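Local coordinates for Asp/Glu-specific dipeptidyl-peptidase (Flavobacterium psychrophilum, PDB 5JXF), which cleaves dipeptides from the N-terminus of oligopeptides as a serine peptidase of family S46, with strict specificity for an acidic residue at the P1 position, at residues Asn120-Met125 and Asp129-Glu134; Phe206-Leu211 and Lys256-Tyr261; Lys465-Leu470 and Ser498-Ser503. One frame throughout, in Å; residues are numbered along the deposited sequence.

Overall arrangement
The three contacts follow one another along the chain, each closing before the next opens. Contacts 1 and 2 are neighbours, with centres about 13 Å apart, and both reach the same antiparallel sheet. Strand 197-214 joins them: it pairs with strand 122-123 of contact 1 and carries Phe206-Leu211 of contact 2. Asn133 ND2 hydrogen-bonds Val209 O, and Leu131 O probably bonds Leu211 N. Contact 3 lies in the helix-rich part, between helix 460-477 and a later loop. Its centre is about 37 Å from that of contact 1 and 42 Å from that of contact 2. Contacts 1 and 2 thus hold chain segments to one beta sheet, while contact 3 packs a loop on a helix.

Contact 1. Residues Asn120-Met125 and Asp129-Glu134; sequences NGFWAM and DELPNE
The ring of Phe122 takes Leu131 over one face and the backbone oxygen Asp129 O at its edge. Leu131 CD1 sits above that face, offset toward the rim, in a CH-pi contact 4.1 Å from the Phe122 ring centroid. At the far end of the ring Phe122 CZ meets Leu131 CG at 3.4 Å. Asp129 O lies in the ring plane, 3.8 Å from Phe122 CZ. The two side chains come from opposite directions. Phe122 has CG anti to the backbone N (chi1 163°), which sends its ring toward the returning segment. Tyr117 also meets this ring, edge to face.

Phe122 and Trp123 form a short strand of the antiparallel sheet, paired with strand 197-214. The chain then turns back, and Leu131 bonds through its backbone to Leu211 of that same strand. Both segments thus lie along one strand of the trypsin-like beta fold of S46 peptidases.

Near the turn, Asp129 OD2 lies 3.9 Å from Met125 N and is not bonded to it. A second touch joins Ala124 and Glu130. Ala124 CB packs on Glu130 CG at 3.4 Å. Beyond CG the Glu130 chain is extended, and its buried carboxylate leaves the contact: OE2 forms a salt bridge with Arg242, and OE1 a hydrogen bond with Tyr244.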
ATOM      1  N   ASN A 120     -19.739  -2.723  20.892  1.00 60.90           N
ATOM      2  CA  ASN A 120     -19.454  -3.757  21.887  1.00 60.31           C
ATOM      3  C   ASN A 120     -19.718  -5.195  21.456  1.00 61.29           C
ATOM      4  O   ASN A 120     -19.311  -6.147  22.132  1.00 57.04           O
ATOM      5  CB  ASN A 120     -20.258  -3.451  23.144  1.00 60.89           C
ATOM      6  CG  ASN A 120     -19.770  -2.192  23.834  1.00 72.48           C
ATOM      7  OD1 ASN A 120     -18.566  -1.929  23.881  1.00 80.37           O
ATOM      8  ND2 ASN A 120     -20.700  -1.391  24.342  1.00 75.67           N
ATOM      9  N   GLY A 121     -20.404  -5.358  20.329  1.00 57.59           N
ATOM     10  CA  GLY A 121     -20.866  -6.669  19.950  1.00 49.81           C
ATOM     11  C   GLY A 121     -22.063  -7.043  20.800  1.00 55.75           C
ATOM     12  O   GLY A 121     -22.569  -6.231  21.584  1.00 51.86           O
ATOM     13  N   PHE A 122     -22.523  -8.280  20.643  1.00 56.27           N
ATOM     14  CA  PHE A 122     -23.707  -8.744  21.348  1.00 55.25           C
ATOM     15  C   PHE A 122     -23.713 -10.260  21.376  1.00 52.82           C
ATOM     16  O   PHE A 122     -23.349 -10.899  20.389  1.00 54.62           O
ATOM     17  CB  PHE A 122     -24.986  -8.210  20.681  1.00 62.91           C
ATOM     18  CG  PHE A 122     -26.228  -8.947  21.087  1.00 59.59           C
ATOM     19  CD1 PHE A 122     -26.671 -10.035  20.359  1.00 56.48           C
ATOM     20  CD2 PHE A 122     -26.931  -8.572  22.214  1.00 61.98           C
ATOM     21  CE1 PHE A 122     -27.793 -10.723  20.743  1.00 58.39           C
ATOM     22  CE2 PHE A 122     -28.056  -9.255  22.594  1.00 66.84           C
ATOM     23  CZ  PHE A 122     -28.488 -10.330  21.861  1.00 62.74           C
ATOM     24  N   TRP A 123     -24.130 -10.839  22.504  1.00 56.23           N
ATOM     25  CA  TRP A 123     -24.101 -12.289  22.675  1.00 55.86           C
ATOM     26  C   TRP A 123     -25.222 -12.820  23.568  1.00 64.57           C
ATOM     27  O   TRP A 123     -25.195 -12.654  24.787  1.00 58.40           O
ATOM     28  CB  TRP A 123     -22.746 -12.721  23.226  1.00 58.52           C
ATOM     29  CG  TRP A 123     -21.655 -12.376  22.277  1.00 55.70           C
ATOM     30  CD1 TRP A 123     -20.883 -11.256  22.296  1.00 58.14           C
ATOM     31  CD2 TRP A 123     -21.265 -13.115  21.113  1.00 46.92           C
ATOM     32  NE1 TRP A 123     -20.023 -11.261  21.236  1.00 57.03           N
ATOM     33  CE2 TRP A 123     -20.226 -12.393  20.496  1.00 51.27           C
ATOM     34  CE3 TRP A 123     -21.681 -14.323  20.543  1.00 51.09           C
ATOM     35  CZ2 TRP A 123     -19.587 -12.841  19.344  1.00 52.92           C
ATOM     36  CZ3 TRP A 123     -21.055 -14.766  19.396  1.00 52.80           C
ATOM     37  CH2 TRP A 123     -20.020 -14.022  18.804  1.00 58.87           C
ATOM     38  N   ALA A 124     -26.204 -13.459  22.935  1.00 64.51           N
ATOM     39  CA  ALA A 124     -27.314 -14.083  23.638  1.00 57.47           C
ATOM     40  C   ALA A 124     -26.837 -15.286  24.426  1.00 53.36           C
ATOM     41  O   ALA A 124     -26.544 -16.328  23.849  1.00 58.76           O
ATOM     42  CB  ALA A 124     -28.403 -14.493  22.652  1.00 47.79           C
ATOM     43  N   MET A 125     -26.760 -15.136  25.743  1.00 60.44           N
ATOM     44  CA  MET A 125     -26.229 -16.185  26.615  1.00 67.78           C
ATOM     45  C   MET A 125     -27.185 -17.367  26.772  1.00 73.15           C
ATOM     46  O   MET A 125     -26.790 -18.453  27.185  1.00 75.06           O
ATOM     47  CB  MET A 125     -25.883 -15.600  27.985  1.00 68.84           C
ATOM     48  CG  MET A 125     -24.617 -14.753  27.966  1.00 68.94           C
ATOM     49  SD  MET A 125     -23.296 -15.674  27.162  1.00 83.51           S
ATOM     50  CE  MET A 125     -22.039 -14.412  26.946  1.00 85.28           C
ATOM     51  N   ASP A 129     -32.793 -14.599  25.224  1.00 70.45           N
ATOM     52  CA  ASP A 129     -32.179 -13.281  25.143  1.00 66.98           C
ATOM     53  C   ASP A 129     -31.989 -12.855  23.697  1.00 61.55           C
ATOM     54  O   ASP A 129     -31.602 -11.722  23.423  1.00 69.28           O
ATOM     55  CB  ASP A 129     -30.829 -13.273  25.861  1.00 64.75           C
ATOM     56  CG  ASP A 129     -30.925 -13.784  27.290  1.00 78.46           C
ATOM     57  OD1 ASP A 129     -32.022 -13.704  27.889  1.00 88.62           O
ATOM     58  OD2 ASP A 129     -29.905 -14.288  27.805  1.00 80.35           O
ATOM     59  N   GLU A 130     -32.244 -13.770  22.769  1.00 52.84           N
ATOM     60  CA  GLU A 130     -32.000 -13.476  21.371  1.00 49.83           C
ATOM     61  C   GLU A 130     -32.970 -12.395  20.910  1.00 54.06           C
ATOM     62  O   GLU A 130     -34.109 -12.361  21.342  1.00 58.77           O
ATOM     63  CB  GLU A 130     -32.100 -14.753  20.548  1.00 51.99           C
ATOM     64  CG  GLU A 130     -31.156 -15.821  21.088  1.00 58.46           C
ATOM     65  CD  GLU A 130     -31.295 -17.168  20.411  1.00 69.45           C
ATOM     66  OE1 GLU A 130     -32.234 -17.334  19.604  1.00 71.19           O
ATOM     67  OE2 GLU A 130     -30.462 -18.066  20.689  1.00 66.35           O
ATOM     68  N   LEU A 131     -32.495 -11.477  20.079  1.00 57.43           N
ATOM     69  CA  LEU A 131     -33.277 -10.291  19.754  1.00 60.59           C
ATOM     70  C   LEU A 131     -34.080 -10.448  18.462  1.00 57.09           C
ATOM     71  O   LEU A 131     -33.531 -10.617  17.376  1.00 54.73           O
ATOM     72  CB  LEU A 131     -32.374  -9.056  19.653  1.00 64.67           C
ATOM     73  CG  LEU A 131     -31.371  -8.785  20.775  1.00 66.96           C
ATOM     74  CD1 LEU A 131     -30.666  -7.460  20.533  1.00 62.39           C
ATOM     75  CD2 LEU A 131     -32.045  -8.801  22.137  1.00 69.61           C
ATOM     76  N   PRO A 132     -35.403 -10.388  18.591  1.00 61.50           N
ATOM     77  CA  PRO A 132     -36.343 -10.400  17.466  1.00 58.86           C
ATOM     78  C   PRO A 132     -36.043  -9.304  16.455  1.00 57.51           C
ATOM     79  O   PRO A 132     -35.686  -8.191  16.844  1.00 57.94           O
ATOM     80  CB  PRO A 132     -37.690 -10.148  18.141  1.00 64.28           C
ATOM     81  CG  PRO A 132     -37.516 -10.695  19.515  1.00 70.07           C
ATOM     82  CD  PRO A 132     -36.093 -10.391  19.891  1.00 64.34           C
ATOM     83  N   ASN A 133     -36.187  -9.605  15.173  1.00 52.91           N
ATOM     84  CA  ASN A 133     -35.957  -8.599  14.158  1.00 53.65           C
ATOM     85  C   ASN A 133     -37.155  -8.416  13.235  1.00 57.22           C
ATOM     86  O   ASN A 133     -37.469  -9.297  12.440  1.00 56.13           O
ATOM     87  CB  ASN A 133     -34.710  -8.958  13.354  1.00 49.55           C
ATOM     88  CG  ASN A 133     -33.467  -9.021  14.225  1.00 50.09           C
ATOM     89  OD1 ASN A 133     -33.047  -8.009  14.766  1.00 50.29           O
ATOM     90  ND2 ASN A 133     -32.873 -10.203  14.358  1.00 47.21           N
ATOM     91  N   GLU A 134     -37.828  -7.276  13.337  1.00 60.27           N
ATOM     92  CA  GLU A 134     -38.926  -7.008  12.420  1.00 70.39           C
ATOM     93  C   GLU A 134     -38.370  -6.854  11.013  1.00 74.46           C
ATOM     94  O   GLU A 134     -37.296  -6.269  10.820  1.00 79.16           O
ATOM     95  CB  GLU A 134     -39.715  -5.763  12.820  1.00 74.19           C
ATOM     96  CG  GLU A 134     -40.295  -5.825  14.217  1.00 82.30           C
ATOM     97  CD  GLU A 134     -41.549  -4.981  14.365  1.00 94.25           C
ATOM     98  OE1 GLU A 134     -42.297  -4.833  13.373  1.00 93.70           O
ATOM     99  OE2 GLU A 134     -41.785  -4.460  15.475  1.00103.13           O
TER

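Contact 2. Residues Phe206-Leu211 and Lys256-Tyr261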
ATOM      1  N   PHE A 206     -38.989 -18.043   6.208  1.00 35.37           N
ATOM      2  CA  PHE A 206     -39.149 -17.877   7.646  1.00 37.88           C
ATOM      3  C   PHE A 206     -39.090 -16.383   8.004  1.00 44.02           C
ATOM      4  O   PHE A 206     -38.365 -15.619   7.368  1.00 46.05           O
ATOM      5  CB  PHE A 206     -38.088 -18.704   8.397  1.00 34.32           C
ATOM      6  CG  PHE A 206     -38.295 -20.197   8.257  1.00 37.53           C
ATOM      7  CD1 PHE A 206     -37.922 -20.851   7.083  1.00 32.87           C
ATOM      8  CD2 PHE A 206     -38.914 -20.933   9.270  1.00 36.17           C
ATOM      9  CE1 PHE A 206     -38.125 -22.199   6.940  1.00 36.80           C
ATOM     10  CE2 PHE A 206     -39.139 -22.287   9.120  1.00 39.33           C
ATOM     11  CZ  PHE A 206     -38.750 -22.926   7.950  1.00 43.47           C
ATOM     12  N   LYS A 207     -39.869 -15.968   9.001  1.00 46.91           N
ATOM     13  CA  LYS A 207     -40.084 -14.546   9.256  1.00 44.55           C
ATOM     14  C   LYS A 207     -39.808 -14.166  10.701  1.00 48.07           C
ATOM     15  O   LYS A 207     -40.012 -13.021  11.110  1.00 52.46           O
ATOM     16  CB  LYS A 207     -41.521 -14.153   8.862  1.00 47.27           C
ATOM     17  CG  LYS A 207     -41.748 -14.155   7.343  1.00 49.04           C
ATOM     18  CD  LYS A 207     -43.226 -13.939   6.963  1.00 63.14           C
ATOM     19  CE  LYS A 207     -43.644 -14.776   5.737  1.00 64.38           C
ATOM     20  NZ  LYS A 207     -43.845 -16.244   6.035  1.00 62.60           N
ATOM     21  N   ASP A 208     -39.346 -15.135  11.476  1.00 46.31           N
ATOM     22  CA  ASP A 208     -38.971 -14.889  12.857  1.00 48.91           C
ATOM     23  C   ASP A 208     -37.508 -15.303  13.039  1.00 45.74           C
ATOM     24  O   ASP A 208     -37.227 -16.406  13.510  1.00 46.29           O
ATOM     25  CB  ASP A 208     -39.903 -15.652  13.820  1.00 52.21           C
ATOM     26  CG  ASP A 208     -39.553 -15.429  15.284  1.00 56.70           C
ATOM     27  OD1 ASP A 208     -38.635 -14.628  15.581  1.00 50.49           O
ATOM     28  OD2 ASP A 208     -40.213 -16.044  16.146  1.00 57.20           O
ATOM     29  N   VAL A 209     -36.598 -14.403  12.654  1.00 51.06           N
ATOM     30  CA  VAL A 209     -35.146 -14.617  12.740  1.00 47.03           C
ATOM     31  C   VAL A 209     -34.507 -13.657  13.751  1.00 50.17           C
ATOM     32  O   VAL A 209     -34.520 -12.440  13.568  1.00 52.07           O
ATOM     33  CB  VAL A 209     -34.496 -14.445  11.358  1.00 49.74           C
ATOM     34  CG1 VAL A 209     -32.959 -14.586  11.431  1.00 40.47           C
ATOM     35  CG2 VAL A 209     -35.116 -15.444  10.368  1.00 50.39           C
ATOM     36  N   ARG A 210     -33.957 -14.215  14.823  1.00 47.59           N
ATOM     37  CA  ARG A 210     -33.473 -13.416  15.953  1.00 45.52           C
ATOM     38  C   ARG A 210     -31.942 -13.365  16.008  1.00 40.24           C
ATOM     39  O   ARG A 210     -31.282 -14.321  15.629  1.00 42.48           O
ATOM     40  CB  ARG A 210     -34.014 -13.975  17.266  1.00 47.48           C
ATOM     41  CG  ARG A 210     -35.524 -14.154  17.251  1.00 48.13           C
ATOM     42  CD  ARG A 210     -36.047 -14.784  18.520  1.00 49.33           C
ATOM     43  NE  ARG A 210     -37.454 -15.128  18.330  1.00 62.68           N
ATOM     44  CZ  ARG A 210     -38.199 -15.791  19.204  1.00 57.01           C
ATOM     45  NH1 ARG A 210     -37.682 -16.186  20.351  1.00 51.86           N
ATOM     46  NH2 ARG A 210     -39.467 -16.061  18.923  1.00 69.07           N
ATOM     47  N   LEU A 211     -31.409 -12.234  16.468  1.00 43.50           N
ATOM     48  CA  LEU A 211     -29.959 -12.033  16.606  1.00 48.63           C
ATOM     49  C   LEU A 211     -29.390 -12.837  17.762  1.00 50.12           C
ATOM     50  O   LEU A 211     -29.874 -12.739  18.897  1.00 52.88           O
ATOM     51  CB  LEU A 211     -29.633 -10.552  16.812  1.00 47.09           C
ATOM     52  CG  LEU A 211     -28.154 -10.190  17.066  1.00 48.44           C
ATOM     53  CD1 LEU A 211     -27.236 -10.676  15.940  1.00 40.39           C
ATOM     54  CD2 LEU A 211     -27.993  -8.691  17.279  1.00 44.10           C
ATOM     55  N   LYS A 256     -43.596 -15.311  20.917  1.00 68.36           N
ATOM     56  CA  LYS A 256     -42.863 -15.870  22.052  1.00 75.90           C
ATOM     57  C   LYS A 256     -43.031 -17.390  22.145  1.00 72.99           C
ATOM     58  O   LYS A 256     -42.320 -18.055  22.892  1.00 71.94           O
ATOM     59  CB  LYS A 256     -43.317 -15.214  23.363  1.00 77.83           C
ATOM     60  CG  LYS A 256     -42.362 -15.432  24.540  1.00 80.32           C
ATOM     61  N   ASP A 257     -43.973 -17.932  21.381  1.00 70.37           N
ATOM     62  CA  ASP A 257     -44.239 -19.356  21.413  1.00 68.35           C
ATOM     63  C   ASP A 257     -43.618 -20.082  20.228  1.00 63.67           C
ATOM     64  O   ASP A 257     -43.693 -21.307  20.145  1.00 70.11           O
ATOM     65  CB  ASP A 257     -45.748 -19.613  21.460  1.00 80.67           C
ATOM     66  CG  ASP A 257     -46.482 -18.612  22.344  1.00 92.54           C
ATOM     67  OD1 ASP A 257     -46.029 -18.402  23.493  1.00 98.13           O
ATOM     68  OD2 ASP A 257     -47.521 -18.057  21.905  1.00 91.03           O
ATOM     69  N   ASN A 258     -43.008 -19.342  19.305  1.00 58.29           N
ATOM     70  CA  ASN A 258     -42.236 -19.999  18.258  1.00 55.91           C
ATOM     71  C   ASN A 258     -41.073 -20.742  18.875  1.00 51.81           C
ATOM     72  O   ASN A 258     -40.587 -20.347  19.923  1.00 54.00           O
ATOM     73  CB  ASN A 258     -41.733 -19.004  17.221  1.00 54.26           C
ATOM     74  CG  ASN A 258     -42.832 -18.524  16.309  1.00 54.91           C
ATOM     75  OD1 ASN A 258     -43.916 -19.107  16.288  1.00 51.99           O
ATOM     76  ND2 ASN A 258     -42.554 -17.475  15.524  1.00 51.20           N
ATOM     77  N   VAL A 259     -40.638 -21.827  18.239  1.00 51.07           N
ATOM     78  CA  VAL A 259     -39.471 -22.581  18.721  1.00 50.33           C
ATOM     79  C   VAL A 259     -38.371 -22.682  17.644  1.00 49.11           C
ATOM     80  O   VAL A 259     -38.630 -22.427  16.465  1.00 48.27           O
ATOM     81  CB  VAL A 259     -39.885 -23.996  19.184  1.00 56.10           C
ATOM     82  CG1 VAL A 259     -41.008 -23.904  20.220  1.00 50.48           C
ATOM     83  CG2 VAL A 259     -40.312 -24.848  17.991  1.00 51.03           C
ATOM     84  N   PRO A 260     -37.136 -23.028  18.045  1.00 51.88           N
ATOM     85  CA  PRO A 260     -36.063 -23.185  17.061  1.00 50.17           C
ATOM     86  C   PRO A 260     -36.435 -24.091  15.898  1.00 50.91           C
ATOM     87  O   PRO A 260     -36.939 -25.200  16.085  1.00 47.90           O
ATOM     88  CB  PRO A 260     -34.933 -23.813  17.880  1.00 39.49           C
ATOM     89  CG  PRO A 260     -35.111 -23.220  19.217  1.00 42.06           C
ATOM     90  CD  PRO A 260     -36.608 -23.079  19.422  1.00 47.78           C
ATOM     91  N   TYR A 261     -36.167 -23.601  14.701  1.00 47.49           N
ATOM     92  CA  TYR A 261     -36.379 -24.351  13.491  1.00 48.91           C
ATOM     93  C   TYR A 261     -35.417 -25.504  13.393  1.00 54.91           C
ATOM     94  O   TYR A 261     -34.203 -25.333  13.596  1.00 48.95           O
ATOM     95  CB  TYR A 261     -36.201 -23.440  12.296  1.00 34.52           C
ATOM     96  CG  TYR A 261     -36.091 -24.150  10.978  1.00 42.20           C
ATOM     97  CD1 TYR A 261     -37.189 -24.841  10.441  1.00 44.67           C
ATOM     98  CD2 TYR A 261     -34.912 -24.077  10.233  1.00 41.65           C
ATOM     99  CE1 TYR A 261     -37.105 -25.473   9.223  1.00 41.46           C
ATOM    100  CE2 TYR A 261     -34.811 -24.697   9.017  1.00 43.07           C
ATOM    101  CZ  TYR A 261     -35.912 -25.401   8.514  1.00 48.24           C
ATOM    102  OH  TYR A 261     -35.799 -26.008   7.295  1.00 47.99           O
TER
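Phe206 and Tyr261 cross at about a right angle as side chains, and their rings form an edge-to-face pair. The edge of Phe206 points to the face of Tyr261, with the planes at 51° and the centroids 4.4 Å apart. Phe206 CZ comes closest, 3.3 Å from Tyr261 CE1. Tyr261 CG, anti to the backbone N, turns the ring toward Phe206. Phe140 meets both rings.

The polar half is built round the Asp208 carboxylate. Arg210 holds it side-on: NE bonds to Asp208 OD1 at 3.0 Å, and NH2 to Asp208 OD2 at 2.9 Å in a salt bridge. Asn258 ND2 reaches the same OD2 from the other segment, 2.8 Å away and nearly straight (163°). OD2 lies in the Asn258 amide plane, which is turned 45° from the carboxylate plane. The two donors use different lone pairs of OD2: Arg210 the syn, Asn258 the anti. These bonds probably fix the carboxylate's rotation. Asn258 ND2 also bonds to Ala253 O, and Tyr244 adds a cation-pi contact to Arg210.

The contact ties strand 197-214 to the segment around strand 259-260, two strands that both pair with strand 239-245 in an antiparallel sheet of the trypsin-like peptidase fold.

Contact 3. Residues Lys465-Leu470 and Ser498-Ser503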
ATOM      1  N   LYS A 465     -25.540  19.630   5.128  1.00 88.64           N
ATOM      2  CA  LYS A 465     -24.195  19.840   4.616  1.00 89.22           C
ATOM      3  C   LYS A 465     -23.971  18.969   3.379  1.00 83.26           C
ATOM      4  O   LYS A 465     -23.423  19.441   2.384  1.00 82.71           O
ATOM      5  CB  LYS A 465     -23.143  19.564   5.694  1.00 90.01           C
ATOM      6  CG  LYS A 465     -23.219  20.535   6.870  1.00 90.58           C
ATOM      7  CD  LYS A 465     -22.327  21.761   6.648  1.00 93.22           C
ATOM      8  CE  LYS A 465     -22.965  23.022   7.228  1.00 98.82           C
ATOM      9  NZ  LYS A 465     -22.455  24.274   6.593  1.00103.41           N
ATOM     10  N   VAL A 466     -24.423  17.717   3.416  1.00 86.09           N
ATOM     11  CA  VAL A 466     -24.314  16.870   2.230  1.00 86.15           C
ATOM     12  C   VAL A 466     -25.265  17.378   1.129  1.00 82.96           C
ATOM     13  O   VAL A 466     -24.953  17.264  -0.058  1.00 82.28           O
ATOM     14  CB  VAL A 466     -24.579  15.368   2.557  1.00 92.00           C
ATOM     15  CG1 VAL A 466     -25.961  15.159   3.091  1.00 92.69           C
ATOM     16  CG2 VAL A 466     -24.385  14.502   1.332  1.00 91.24           C
ATOM     17  N   PHE A 467     -26.395  17.971   1.514  1.00 82.89           N
ATOM     18  CA  PHE A 467     -27.307  18.587   0.537  1.00 85.62           C
ATOM     19  C   PHE A 467     -26.618  19.737  -0.177  1.00 89.05           C
ATOM     20  O   PHE A 467     -26.773  19.920  -1.385  1.00 84.78           O
ATOM     21  CB  PHE A 467     -28.593  19.098   1.209  1.00 88.86           C
ATOM     22  CG  PHE A 467     -29.446  19.992   0.325  1.00 91.36           C
ATOM     23  CD1 PHE A 467     -30.389  19.448  -0.529  1.00 90.44           C
ATOM     24  CD2 PHE A 467     -29.313  21.378   0.367  1.00 93.08           C
ATOM     25  CE1 PHE A 467     -31.171  20.267  -1.334  1.00 94.01           C
ATOM     26  CE2 PHE A 467     -30.086  22.198  -0.436  1.00 92.34           C
ATOM     27  CZ  PHE A 467     -31.018  21.645  -1.289  1.00 94.82           C
ATOM     28  N   GLU A 468     -25.859  20.517   0.584  1.00 91.08           N
ATOM     29  CA  GLU A 468     -25.192  21.693   0.042  1.00 93.63           C
ATOM     30  C   GLU A 468     -24.105  21.281  -0.945  1.00 90.37           C
ATOM     31  O   GLU A 468     -23.864  21.976  -1.932  1.00 93.93           O
ATOM     32  CB  GLU A 468     -24.636  22.553   1.185  1.00 94.48           C
ATOM     33  CG  GLU A 468     -23.301  23.236   0.946  1.00102.31           C
ATOM     34  CD  GLU A 468     -22.876  24.087   2.142  1.00108.65           C
ATOM     35  OE1 GLU A 468     -23.717  24.299   3.044  1.00108.24           O
ATOM     36  OE2 GLU A 468     -21.714  24.554   2.178  1.00110.49           O
ATOM     37  N   GLN A 469     -23.490  20.124  -0.709  1.00 84.71           N
ATOM     38  CA  GLN A 469     -22.395  19.665  -1.559  1.00 84.55           C
ATOM     39  C   GLN A 469     -22.872  18.916  -2.813  1.00 84.83           C
ATOM     40  O   GLN A 469     -22.244  18.996  -3.866  1.00 92.64           O
ATOM     41  CB  GLN A 469     -21.457  18.783  -0.743  1.00 84.74           C
ATOM     42  CG  GLN A 469     -20.217  18.313  -1.478  1.00 89.53           C
ATOM     43  CD  GLN A 469     -19.241  19.433  -1.786  1.00 94.49           C
ATOM     44  OE1 GLN A 469     -19.350  20.109  -2.810  1.00 99.58           O
ATOM     45  NE2 GLN A 469     -18.278  19.629  -0.898  1.00 92.03           N
ATOM     46  N   LEU A 470     -23.982  18.196  -2.704  1.00 82.29           N
ATOM     47  CA  LEU A 470     -24.465  17.363  -3.810  1.00 85.94           C
ATOM     48  C   LEU A 470     -25.263  18.156  -4.849  1.00 85.28           C
ATOM     49  O   LEU A 470     -25.189  17.888  -6.052  1.00 82.20           O
ATOM     50  CB  LEU A 470     -25.320  16.210  -3.272  1.00 77.89           C
ATOM     51  CG  LEU A 470     -24.599  14.874  -3.089  1.00 75.91           C
ATOM     52  CD1 LEU A 470     -23.219  15.075  -2.447  1.00 74.37           C
ATOM     53  CD2 LEU A 470     -25.455  13.987  -2.233  1.00 70.71           C
ATOM     54  N   SER A 498     -30.981  26.620   4.855  1.00118.53           N
ATOM     55  CA  SER A 498     -32.303  26.454   5.420  1.00116.06           C
ATOM     56  C   SER A 498     -33.413  26.414   4.356  1.00118.95           C
ATOM     57  O   SER A 498     -34.206  27.341   4.245  1.00120.98           O
ATOM     58  CB  SER A 498     -32.572  27.577   6.425  1.00118.65           C
ATOM     59  N   ILE A 499     -33.423  25.356   3.547  1.00116.64           N
ATOM     60  CA  ILE A 499     -34.669  24.775   3.050  1.00114.67           C
ATOM     61  C   ILE A 499     -34.984  23.726   4.117  1.00110.64           C
ATOM     62  O   ILE A 499     -36.073  23.167   4.178  1.00110.55           O
ATOM     63  CB  ILE A 499     -34.551  24.133   1.642  1.00107.92           C
ATOM     64  CG1 ILE A 499     -33.818  25.054   0.670  1.00112.64           C
ATOM     65  CG2 ILE A 499     -35.920  23.801   1.072  1.00104.51           C
ATOM     66  CD1 ILE A 499     -33.749  24.501  -0.753  1.00111.58           C
ATOM     67  N   TYR A 500     -33.981  23.476   4.960  1.00109.28           N
ATOM     68  CA  TYR A 500     -34.124  22.700   6.190  1.00107.35           C
ATOM     69  C   TYR A 500     -34.675  23.619   7.276  1.00110.18           C
ATOM     70  O   TYR A 500     -34.864  23.207   8.422  1.00107.46           O
ATOM     71  CB  TYR A 500     -32.777  22.092   6.605  1.00103.73           C
ATOM     72  CG  TYR A 500     -32.329  20.983   5.677  1.00 98.01           C
ATOM     73  CD1 TYR A 500     -31.792  21.283   4.432  1.00 97.04           C
ATOM     74  CD2 TYR A 500     -32.425  19.647   6.044  1.00 94.09           C
ATOM     75  CE1 TYR A 500     -31.388  20.295   3.569  1.00 97.32           C
ATOM     76  CE2 TYR A 500     -32.015  18.639   5.183  1.00 93.49           C
ATOM     77  CZ  TYR A 500     -31.499  18.970   3.942  1.00 92.05           C
ATOM     78  OH  TYR A 500     -31.084  17.986   3.064  1.00 85.15           O
ATOM     79  N   SER A 501     -34.925  24.872   6.886  1.00112.98           N
ATOM     80  CA  SER A 501     -35.580  25.871   7.729  1.00117.51           C
ATOM     81  C   SER A 501     -36.877  25.346   8.272  1.00115.24           C
ATOM     82  O   SER A 501     -37.018  25.075   9.459  1.00114.51           O
ATOM     83  CB  SER A 501     -35.877  27.148   6.944  1.00117.95           C
ATOM     84  OG  SER A 501     -36.328  26.844   5.633  1.00112.23           O
ATOM     85  N   LYS A 502     -37.832  25.214   7.368  1.00113.16           N
ATOM     86  CA  LYS A 502     -39.187  24.892   7.744  1.00110.85           C
ATOM     87  C   LYS A 502     -39.879  24.093   6.660  1.00109.82           C
ATOM     88  O   LYS A 502     -41.098  24.164   6.488  1.00112.71           O
ATOM     89  CB  LYS A 502     -39.934  26.183   8.083  1.00112.69           C
ATOM     90  CG  LYS A 502     -40.247  26.266   9.663  1.00100.80           C
ATOM     91  CD  LYS A 502     -41.290  25.237   9.957  1.00 97.69           C
ATOM     92  CE  LYS A 502     -41.940  25.542  11.350  1.00 95.61           C
ATOM     93  NZ  LYS A 502     -43.136  24.633  11.293  1.00 92.43           N
ATOM     94  N   SER A 503     -39.066  23.345   5.922  1.00108.56           N
ATOM     95  CA  SER A 503     -39.555  22.112   5.341  1.00103.18           C
ATOM     96  C   SER A 503     -39.927  21.279   6.539  1.00102.54           C
ATOM     97  O   SER A 503     -39.252  21.308   7.571  1.00101.62           O
ATOM     98  CB  SER A 503     -38.522  21.387   4.479  1.00101.53           C
ATOM     99  OG  SER A 503     -38.948  20.061   4.197  1.00101.29           O
TER
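Phe467 and Tyr500 carry the aromatic part of this contact. They form an offset edge-to-face pair, with the edge of Tyr500 toward the face of Phe467. The centroids are 5.6 Å apart and the planes stand at 70°. Phe467 CG lies in the plane of the Tyr500 ring, 3.8 Å from Tyr500 CE1. With chi1 at 168°, CG of Phe467 stands opposite the backbone N, and the ring leaves the helix toward the loop.

The apolar touches extend the pair. Ile499 CD1 meets Phe467 CZ at 4.0 Å, with the two side chains crossing at about a right angle. Tyr500 thus borders the base of the Phe467 side chain and Ile499 its far end. Thr416 and Leu419 also pack on Phe467. Were Phe467 replaced by an alanine, Ile499 CD1 and the edge of Tyr500 would probably lose their main partner across the contact, and a gap would probably open between helix and loop.

Phe467 belongs to helix 460-477, a helix of the helical domain of S46 peptidases. Segment 498-503 lies in the loop leading to helix 508-514, so the contact joins that loop to the side of the earlier helix.

Polar bonds act at the margins. The hydroxyl Tyr500 OH lies 3.3 Å from Phe467 CB, but its hydrogen-bond partner is Asp463 OD2, one helical turn earlier. The tyrosine is therefore tied to the same helix at two points, by ring and by hydroxyl. Within the loop, Ser501 OG donates to Ser498 O over 2.6 Å, from above the carbonyl plane.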